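PDB 2W07: minor pilin subunit PapF from Escherichia coli, which forms a minor subunit of P pili, polar surface filaments that enable the bacterium to colonise the epithelium of specific host organs. Local coordinates for residues Phe118-Val123 against Ala141-Ile146. The protein carries 1 engineered substitution. Residues are numbered along the deposited sequence; the frame is centred on the assembly and turned at random.
Sequences FTFTSV and ASMSMI
With chi1 (179°) and chi2 both extended, the side chain of Met-143 runs straight out from its strand toward Phe-118 and Phe-120, and a bend about CG-SD (chi3 -84°) then brings methyl CE against both rings, in the corner they form. Phe-118 meets it from the facing strand, its own ring carried out by a CG anti to the backbone N. The contact lies in the core of the immunoglobulin-like beta sandwich of a pilin, where strand 116-126 of one sheet faces strand 138-147 of the other. The backbones stay well apart: even the nearest pair of alpha carbons, Phe-118 CA and Met-143 CA, are separated by 11.1 Å, and apolar side chains bridge the gap.

The methyl touches the two rings in different ways. It reaches the edge of Phe-118, close to the ring plane, with Met-143 CE 3.6 Å from Phe-118 CE2 and 4.0 Å from CD2. The sulfur makes a looser Met-aromatic contact, Met-143 SD standing 5.5 Å from the Phe-118 ring centroid and 63° off the ring normal, so it approaches obliquely. Ile-59 of strand 57-62 packs against both Phe-118 and Met-143, while Leu-95 from a loop touches Phe-120.

Strand 138-147 also pairs in a parallel ladder with a strand of another protein's chain, which extends the sheet across the interface. This is consistent with donor-strand complementation by a periplasmic chaperone, as in chaperone-usher pilins, whose fold lacks its final strand. Met-143 thus joins the two sheets from a strand that itself borders the partner.

Over one face of Phe-120, displaced toward the ring rim, Met-143 CE sits 4.2 Å from Phe-120 CE2.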
loop_
_atom_site.group_PDB
_atom_site.type_symbol
_atom_site.label_atom_id
_atom_site.label_comp_id
_atom_site.label_asym_id
_atom_site.label_seq_id
_atom_site.Cartn_x
_atom_site.Cartn_y
_atom_site.Cartn_z
ATOM N N PHE B 118 4.601 -11.443 -7.386
ATOM C CA PHE B 118 4.027 -10.512 -8.343
ATOM C C PHE B 118 4.926 -10.534 -9.573
ATOM O O PHE B 118 6.128 -10.266 -9.486
ATOM C CB PHE B 118 3.966 -9.093 -7.771
ATOM C CG PHE B 118 3.338 -8.092 -8.703
ATOM C CD1 PHE B 118 1.998 -8.201 -9.066
ATOM C CD2 PHE B 118 4.087 -7.040 -9.225
ATOM C CE1 PHE B 118 1.410 -7.279 -9.933
ATOM C CE2 PHE B 118 3.508 -6.108 -10.097
ATOM C CZ PHE B 118 2.167 -6.231 -10.452
ATOM N N THR B 119 4.334 -10.868 -10.711
ATOM C CA THR B 119 5.063 -10.948 -11.966
ATOM C C THR B 119 4.571 -9.876 -12.928
ATOM O O THR B 119 3.368 -9.663 -13.064
ATOM C CB THR B 119 4.861 -12.338 -12.626
ATOM O OG1 THR B 119 5.395 -13.356 -11.772
ATOM C CG2 THR B 119 5.554 -12.398 -13.978
ATOM N N PHE B 120 5.502 -9.190 -13.578
ATOM C CA PHE B 120 5.137 -8.170 -14.552
ATOM C C PHE B 120 6.109 -8.217 -15.714
ATOM O O PHE B 120 7.288 -8.523 -15.542
ATOM C CB PHE B 120 5.108 -6.773 -13.912
ATOM C CG PHE B 120 6.452 -6.253 -13.487
ATOM C CD1 PHE B 120 7.108 -5.286 -14.244
ATOM C CD2 PHE B 120 7.047 -6.698 -12.310
ATOM C CE1 PHE B 120 8.338 -4.765 -13.836
ATOM C CE2 PHE B 120 8.276 -6.188 -11.890
ATOM C CZ PHE B 120 8.922 -5.217 -12.656
ATOM N N THR B 121 5.596 -7.938 -16.906
ATOM C CA THR B 121 6.415 -7.962 -18.103
ATOM C C THR B 121 6.638 -6.567 -18.678
ATOM O O THR B 121 5.704 -5.771 -18.805
ATOM C CB THR B 121 5.778 -8.860 -19.169
ATOM O OG1 THR B 121 5.766 -10.209 -18.691
ATOM C CG2 THR B 121 6.562 -8.793 -20.469
ATOM N N SER B 122 7.892 -6.284 -19.013
ATOM C CA SER B 122 8.268 -4.999 -19.577
ATOM C C SER B 122 8.830 -5.219 -20.971
ATOM O O SER B 122 9.668 -6.094 -21.180
ATOM C CB SER B 122 9.324 -4.325 -18.695
ATOM O OG SER B 122 8.867 -4.190 -17.359
ATOM N N VAL B 123 8.363 -4.428 -21.926
ATOM C CA VAL B 123 8.833 -4.551 -23.297
ATOM C C VAL B 123 9.052 -3.181 -23.936
ATOM O O VAL B 123 8.183 -2.310 -23.877
ATOM C CB VAL B 123 7.835 -5.377 -24.147
ATOM C CG1 VAL B 123 6.430 -4.860 -23.942
ATOM C CG2 VAL B 123 8.222 -5.314 -25.621
ATOM N N ALA B 141 10.214 3.622 -12.314
ATOM C CA ALA B 141 8.795 3.543 -12.004
ATOM C C ALA B 141 8.652 3.296 -10.504
ATOM O O ALA B 141 9.521 2.683 -9.883
ATOM C CB ALA B 141 8.149 2.398 -12.784
ATOM N N SER B 142 7.564 3.784 -9.922
ATOM C CA SER B 142 7.332 3.581 -8.502
ATOM C C SER B 142 6.352 2.431 -8.342
ATOM O O SER B 142 5.370 2.339 -9.067
ATOM C CB SER B 142 6.753 4.840 -7.859
ATOM O OG SER B 142 7.605 5.950 -8.066
ATOM N N MET B 143 6.640 1.541 -7.406
ATOM C CA MET B 143 5.762 0.418 -7.144
ATOM C C MET B 143 5.330 0.547 -5.690
ATOM O O MET B 143 6.117 0.292 -4.774
ATOM C CB MET B 143 6.499 -0.900 -7.385
ATOM C CG MET B 143 5.667 -2.130 -7.124
ATOM S SD MET B 143 6.506 -3.621 -7.680
ATOM C CE MET B 143 6.039 -3.611 -9.432
ATOM N N SER B 144 4.080 0.961 -5.489
ATOM C CA SER B 144 3.535 1.160 -4.152
ATOM C C SER B 144 2.776 -0.018 -3.574
ATOM O O SER B 144 1.858 -0.558 -4.198
ATOM C CB SER B 144 2.608 2.380 -4.128
ATOM O OG SER B 144 3.304 3.559 -4.477
ATOM N N MET B 145 3.170 -0.408 -2.370
ATOM C CA MET B 145 2.503 -1.484 -1.656
ATOM C C MET B 145 1.549 -0.723 -0.739
ATOM O O MET B 145 1.974 -0.049 0.201
ATOM C CB MET B 145 3.513 -2.297 -0.836
ATOM C CG MET B 145 3.969 -3.600 -1.496
ATOM S SD MET B 145 4.446 -3.443 -3.232
ATOM C CE MET B 145 5.764 -2.245 -3.088
ATOM N N ILE B 146 0.263 -0.816 -1.039
ATOM C CA ILE B 146 -0.758 -0.116 -0.276
ATOM C C ILE B 146 -1.458 -1.084 0.664
ATOM O O ILE B 146 -2.228 -1.942 0.237
ATOM C CB ILE B 146 -1.767 0.529 -1.238
ATOM C CG1 ILE B 146 -1.005 1.468 -2.190
ATOM C CG2 ILE B 146 -2.858 1.267 -0.450
ATOM C CD1 ILE B 146 -1.752 1.828 -3.460
#